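Local coordinates for uncharacterized conserved protein (Methanopyrus kandleri AV19, PDB 2QYA) that is of unknown function, belongs to the DUF424 family and is found as a pair of subunits in the crystal, at residues E67-E79 with L99-R112. The protein carries 2 engineered substitutions. Numbering follows the deposited sequence.
Engineered in segment 99-112: M107 (natural residue Ile).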
loop_
_atom_site.group_PDB
_atom_site.type_symbol
_atom_site.label_atom_id
_atom_site.label_comp_id
_atom_site.label_asym_id
_atom_site.label_seq_id
_atom_site.Cartn_x
_atom_site.Cartn_y
_atom_site.Cartn_z
ATOM N N GLU A 67 -7.345 -4.930 -11.290
ATOM C CA GLU A 67 -7.145 -6.367 -11.265
ATOM C C GLU A 67 -6.019 -6.859 -12.169
ATOM O O GLU A 67 -5.492 -7.935 -11.928
ATOM C CB GLU A 67 -8.453 -7.112 -11.596
ATOM C CG GLU A 67 -8.915 -6.829 -13.003
ATOM C CD GLU A 67 -10.230 -7.480 -13.358
ATOM O OE1 GLU A 67 -10.803 -8.204 -12.500
ATOM O OE2 GLU A 67 -10.681 -7.245 -14.510
ATOM N N ASP A 68 -5.668 -6.098 -13.207
ATOM C CA ASP A 68 -4.596 -6.514 -14.112
ATOM C C ASP A 68 -3.395 -5.591 -14.008
ATOM O O ASP A 68 -2.465 -5.694 -14.797
ATOM C CB ASP A 68 -5.048 -6.536 -15.580
ATOM C CG ASP A 68 -6.097 -7.606 -15.878
ATOM O OD1 ASP A 68 -6.048 -8.719 -15.347
ATOM O OD2 ASP A 68 -6.979 -7.336 -16.698
ATOM N N GLU A 69 -3.405 -4.668 -13.063
ATOM C CA GLU A 69 -2.417 -3.609 -13.115
ATOM C C GLU A 69 -1.666 -3.331 -11.833
ATOM O O GLU A 69 -0.501 -2.922 -11.868
ATOM C CB GLU A 69 -3.071 -2.331 -13.636
ATOM C CG GLU A 69 -2.931 -2.229 -15.142
ATOM C CD GLU A 69 -4.190 -1.761 -15.807
ATOM O OE1 GLU A 69 -4.848 -0.848 -15.242
ATOM O OE2 GLU A 69 -4.516 -2.312 -16.894
ATOM N N LYS A 70 -2.324 -3.546 -10.704
ATOM C CA LYS A 70 -1.722 -3.188 -9.449
ATOM C C LYS A 70 -2.111 -4.215 -8.426
ATOM O O LYS A 70 -3.116 -4.917 -8.591
ATOM C CB LYS A 70 -2.229 -1.792 -8.990
ATOM C CG LYS A 70 -1.951 -0.635 -9.944
ATOM C CD LYS A 70 -0.501 -0.200 -9.894
ATOM C CE LYS A 70 -0.190 0.740 -11.077
ATOM N NZ LYS A 70 1.203 1.316 -11.010
ATOM N N THR A 71 -1.325 -4.299 -7.362
ATOM C CA THR A 71 -1.761 -4.958 -6.138
ATOM C C THR A 71 -2.717 -4.027 -5.376
ATOM O O THR A 71 -2.408 -2.841 -5.185
ATOM C CB THR A 71 -0.568 -5.354 -5.267
ATOM O OG1 THR A 71 0.190 -6.330 -5.986
ATOM C CG2 THR A 71 -1.024 -5.967 -3.928
ATOM N N VAL A 72 -3.858 -4.572 -4.942
ATOM C CA VAL A 72 -4.836 -3.822 -4.154
ATOM C C VAL A 72 -4.737 -4.322 -2.718
ATOM O O VAL A 72 -4.970 -5.514 -2.446
ATOM C CB VAL A 72 -6.282 -3.964 -4.715
ATOM C CG1 VAL A 72 -7.325 -3.312 -3.782
ATOM C CG2 VAL A 72 -6.384 -3.381 -6.130
ATOM N N ALA A 73 -4.313 -3.437 -1.812
ATOM C CA ALA A 73 -4.249 -3.742 -0.387
ATOM C C ALA A 73 -5.433 -3.080 0.258
ATOM O O ALA A 73 -5.656 -1.869 0.045
ATOM C CB ALA A 73 -2.941 -3.220 0.213
ATOM N N ILE A 74 -6.224 -3.860 0.991
ATOM C CA ILE A 74 -7.389 -3.353 1.727
ATOM C C ILE A 74 -7.150 -3.472 3.222
ATOM O O ILE A 74 -6.690 -4.505 3.724
ATOM C CB ILE A 74 -8.692 -4.108 1.353
ATOM C CG1 ILE A 74 -8.938 -4.002 -0.159
ATOM C CG2 ILE A 74 -9.919 -3.613 2.207
ATOM C CD1 ILE A 74 -9.770 -5.093 -0.736
ATOM N N ASN A 75 -7.430 -2.377 3.915
ATOM C CA ASN A 75 -7.368 -2.296 5.349
ATOM C C ASN A 75 -8.707 -1.703 5.788
ATOM O O ASN A 75 -9.068 -0.615 5.340
ATOM C CB ASN A 75 -6.249 -1.358 5.806
ATOM C CG ASN A 75 -5.101 -1.264 4.804
ATOM O OD1 ASN A 75 -4.767 -0.164 4.350
ATOM N ND2 ASN A 75 -4.493 -2.416 4.444
ATOM N N ALA A 76 -9.433 -2.431 6.639
ATOM C CA ALA A 76 -10.689 -1.953 7.210
ATOM C C ALA A 76 -10.690 -2.061 8.737
ATOM O O ALA A 76 -10.319 -3.089 9.303
ATOM C CB ALA A 76 -11.874 -2.685 6.574
ATOM N N LEU A 77 -11.035 -0.961 9.396
ATOM C CA LEU A 77 -11.108 -0.886 10.829
ATOM C C LEU A 77 -12.509 -0.403 11.286
ATOM O O LEU A 77 -12.946 0.726 10.955
ATOM C CB LEU A 77 -10.012 0.042 11.368
ATOM C CG LEU A 77 -9.940 0.228 12.893
ATOM C CD1 LEU A 77 -9.400 -1.030 13.637
ATOM C CD2 LEU A 77 -9.155 1.510 13.272
ATOM N N GLY A 78 -13.178 -1.247 12.077
ATOM C CA GLY A 78 -14.532 -0.984 12.572
ATOM C C GLY A 78 -15.575 -1.953 12.057
ATOM O O GLY A 78 -15.417 -2.587 11.014
ATOM N N GLU A 79 -16.666 -2.049 12.809
ATOM C CA GLU A 79 -17.771 -2.954 12.525
ATOM C C GLU A 79 -18.422 -2.658 11.185
ATOM O O GLU A 79 -18.615 -3.546 10.370
ATOM C CB GLU A 79 -18.798 -2.847 13.666
ATOM C CG GLU A 79 -20.107 -3.574 13.423
ATOM C CD GLU A 79 -20.926 -3.747 14.700
ATOM O OE1 GLU A 79 -20.660 -3.020 15.695
ATOM O OE2 GLU A 79 -21.840 -4.616 14.695
ATOM N N LEU A 99 -8.871 -5.858 16.161
ATOM C CA LEU A 99 -7.684 -5.156 16.622
ATOM C C LEU A 99 -8.054 -4.182 17.727
ATOM O O LEU A 99 -8.506 -3.073 17.454
ATOM C CB LEU A 99 -7.032 -4.408 15.458
ATOM C CG LEU A 99 -5.505 -4.366 15.463
ATOM C CD1 LEU A 99 -4.906 -5.785 15.260
ATOM C CD2 LEU A 99 -4.995 -3.362 14.406
ATOM N N GLY A 100 -7.869 -4.606 18.973
ATOM C CA GLY A 100 -8.240 -3.803 20.137
ATOM C C GLY A 100 -9.721 -3.894 20.429
ATOM O O GLY A 100 -10.358 -2.881 20.722
ATOM N N GLY A 101 -10.274 -5.103 20.328
ATOM C CA GLY A 101 -11.714 -5.317 20.509
ATOM C C GLY A 101 -12.569 -4.773 19.376
ATOM O O GLY A 101 -13.807 -4.933 19.394
ATOM N N VAL A 102 -11.922 -4.132 18.395
ATOM C CA VAL A 102 -12.610 -3.553 17.224
ATOM C C VAL A 102 -12.360 -4.405 15.980
ATOM O O VAL A 102 -11.223 -4.774 15.727
ATOM C CB VAL A 102 -12.143 -2.098 16.945
ATOM C CG1 VAL A 102 -12.906 -1.515 15.752
ATOM C CG2 VAL A 102 -12.346 -1.210 18.173
ATOM N N PRO A 103 -13.412 -4.713 15.195
ATOM C CA PRO A 103 -13.186 -5.524 13.996
ATOM C C PRO A 103 -12.144 -4.923 13.042
ATOM O O PRO A 103 -12.062 -3.699 12.877
ATOM C CB PRO A 103 -14.564 -5.588 13.346
ATOM C CG PRO A 103 -15.538 -5.372 14.494
ATOM C CD PRO A 103 -14.840 -4.388 15.384
ATOM N N HIS A 104 -11.350 -5.795 12.432
ATOM C CA HIS A 104 -10.264 -5.373 11.567
ATOM C C HIS A 104 -10.058 -6.436 10.514
ATOM O O HIS A 104 -10.189 -7.614 10.800
ATOM C CB HIS A 104 -8.989 -5.182 12.377
ATOM C CG HIS A 104 -7.803 -4.742 11.570
ATOM N ND1 HIS A 104 -6.779 -5.596 11.228
ATOM C CD2 HIS A 104 -7.457 -3.526 11.081
ATOM C CE1 HIS A 104 -5.865 -4.934 10.545
ATOM N NE2 HIS A 104 -6.251 -3.677 10.441
ATOM N N VAL A 105 -9.810 -6.005 9.284
ATOM C CA VAL A 105 -9.374 -6.897 8.221
ATOM C C VAL A 105 -8.274 -6.232 7.372
ATOM O O VAL A 105 -8.319 -5.024 7.101
ATOM C CB VAL A 105 -10.538 -7.462 7.365
ATOM C CG1 VAL A 105 -11.066 -6.457 6.312
ATOM C CG2 VAL A 105 -10.070 -8.789 6.672
ATOM N N GLN A 106 -7.264 -7.038 7.018
ATOM C CA GLN A 106 -6.239 -6.681 6.035
ATOM C C GLN A 106 -6.175 -7.755 4.928
ATOM O O GLN A 106 -6.117 -8.975 5.233
ATOM C CB GLN A 106 -4.902 -6.517 6.740
ATOM C CG GLN A 106 -3.843 -5.725 5.939
ATOM C CD GLN A 106 -3.053 -4.733 6.804
ATOM O OE1 GLN A 106 -2.394 -3.838 6.287
ATOM N NE2 GLN A 106 -3.126 -4.892 8.115
ATOM N N MET A 107 -6.221 -7.306 3.664
ATOM C CA MET A 107 -6.220 -8.162 2.487
ATOM C C MET A 107 -5.235 -7.647 1.406
ATOM O O MET A 107 -5.113 -6.438 1.179
ATOM C CB MET A 107 -7.583 -8.206 1.793
ATOM C CG MET A 107 -8.855 -8.288 2.622
ATOM S SD MET A 107 -10.246 -8.345 1.450
ATOM C CE MET A 107 -9.867 -9.799 0.509
ATOM N N TYR A 108 -4.559 -8.565 0.727
ATOM C CA TYR A 108 -3.740 -8.221 -0.420
ATOM C C TYR A 108 -4.311 -8.966 -1.586
ATOM O O TYR A 108 -4.445 -10.202 -1.543
ATOM C CB TYR A 108 -2.292 -8.599 -0.200
ATOM C CG TYR A 108 -1.701 -7.891 0.995
ATOM C CD1 TYR A 108 -1.228 -6.572 0.880
ATOM C CD2 TYR A 108 -1.678 -8.504 2.249
ATOM C CE1 TYR A 108 -0.721 -5.892 1.968
ATOM C CE2 TYR A 108 -1.147 -7.842 3.349
ATOM C CZ TYR A 108 -0.679 -6.527 3.194
ATOM O OH TYR A 108 -0.158 -5.851 4.272
ATOM N N ILE A 109 -4.694 -8.218 -2.612
ATOM C CA ILE A 109 -5.278 -8.794 -3.793
ATOM C C ILE A 109 -4.291 -8.486 -4.871
ATOM O O ILE A 109 -4.182 -7.330 -5.296
ATOM C CB ILE A 109 -6.632 -8.178 -4.102
ATOM C CG1 ILE A 109 -7.565 -8.309 -2.885
ATOM C CG2 ILE A 109 -7.257 -8.842 -5.357
ATOM C CD1 ILE A 109 -8.944 -7.674 -3.070
ATOM N N LEU A 110 -3.531 -9.509 -5.291
ATOM C CA LEU A 110 -2.516 -9.330 -6.326
ATOM C C LEU A 110 -3.148 -9.358 -7.712
ATOM O O LEU A 110 -4.226 -9.899 -7.878
ATOM C CB LEU A 110 -1.352 -10.345 -6.157
ATOM C CG LEU A 110 -0.298 -9.834 -5.147
ATOM C CD1 LEU A 110 -0.760 -9.899 -3.665
ATOM C CD2 LEU A 110 1.035 -10.553 -5.332
ATOM N N PRO A 111 -2.494 -8.757 -8.721
ATOM C CA PRO A 111 -3.100 -8.780 -10.062
ATOM C C PRO A 111 -3.207 -10.186 -10.675
ATOM O O PRO A 111 -2.469 -11.114 -10.260
ATOM C CB PRO A 111 -2.128 -7.962 -10.922
ATOM C CG PRO A 111 -1.159 -7.352 -10.035
ATOM C CD PRO A 111 -1.214 -8.043 -8.697
ATOM N N ARG A 112 -4.092 -10.329 -11.662
ATOM C CA ARG A 112 -4.183 -11.564 -12.410
ATOM C C ARG A 112 -2.901 -11.775 -13.206
ATOM O O ARG A 112 -2.317 -10.827 -13.762
ATOM C CB ARG A 112 -5.392 -11.556 -13.348
ATOM C CG ARG A 112 -6.709 -11.482 -12.590
ATOM C CD ARG A 112 -7.955 -11.529 -13.437
ATOM N NE ARG A 112 -8.031 -10.538 -14.515
ATOM C CZ ARG A 112 -8.971 -10.600 -15.466
ATOM N NH1 ARG A 112 -9.860 -11.586 -15.432
ATOM N NH2 ARG A 112 -9.029 -9.716 -16.447
HETATM O O HOH W 1 -5.291 -6.683 -8.031
#
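The R112 guanidinium lies with the E67 carboxylate stacked over one face, the planes 19° apart, and the D68 carboxylate nearly coplanar at its edge. D68 is gripped side-on: R112 NE bonds D68 OD1 at 2.8 Å, and R112 NH2 runs straight to the syn lone pair of D68 OD2 at 3.2 Å. No N-H points at E67 OE2, 3.5 Å from R112 NH2, so that pair attracts by charge alone. With an alanine at E67 that face loses its carboxylate, and the guanidinium is likely to turn more freely about the D68 edge. The H104 ring has L99 CD2, of its own segment, over the centre of one face. The R112 backbone N hydrogen-bonds E67 O at 2.8 Å, and one water bridges K70 O and I109 O. I74 CG1, anti to the carbonyl carbon (chi1 -57°), carries CD1 to within 3.6 Å of I109 CD1. Strands 71-77 and 103-109 are antiparallel neighbours in a mixed sheet, V72, I74 and A76 forming hydrogen-bonded pairs with I109, M107 (engineered) and V105. Helices 52-66 and 79-87 cover this face; the second subunit packs against the A73, N75 and Y108 face. Within the sheet, 71-77 lies between 103-109 and the parallel strand 16-23.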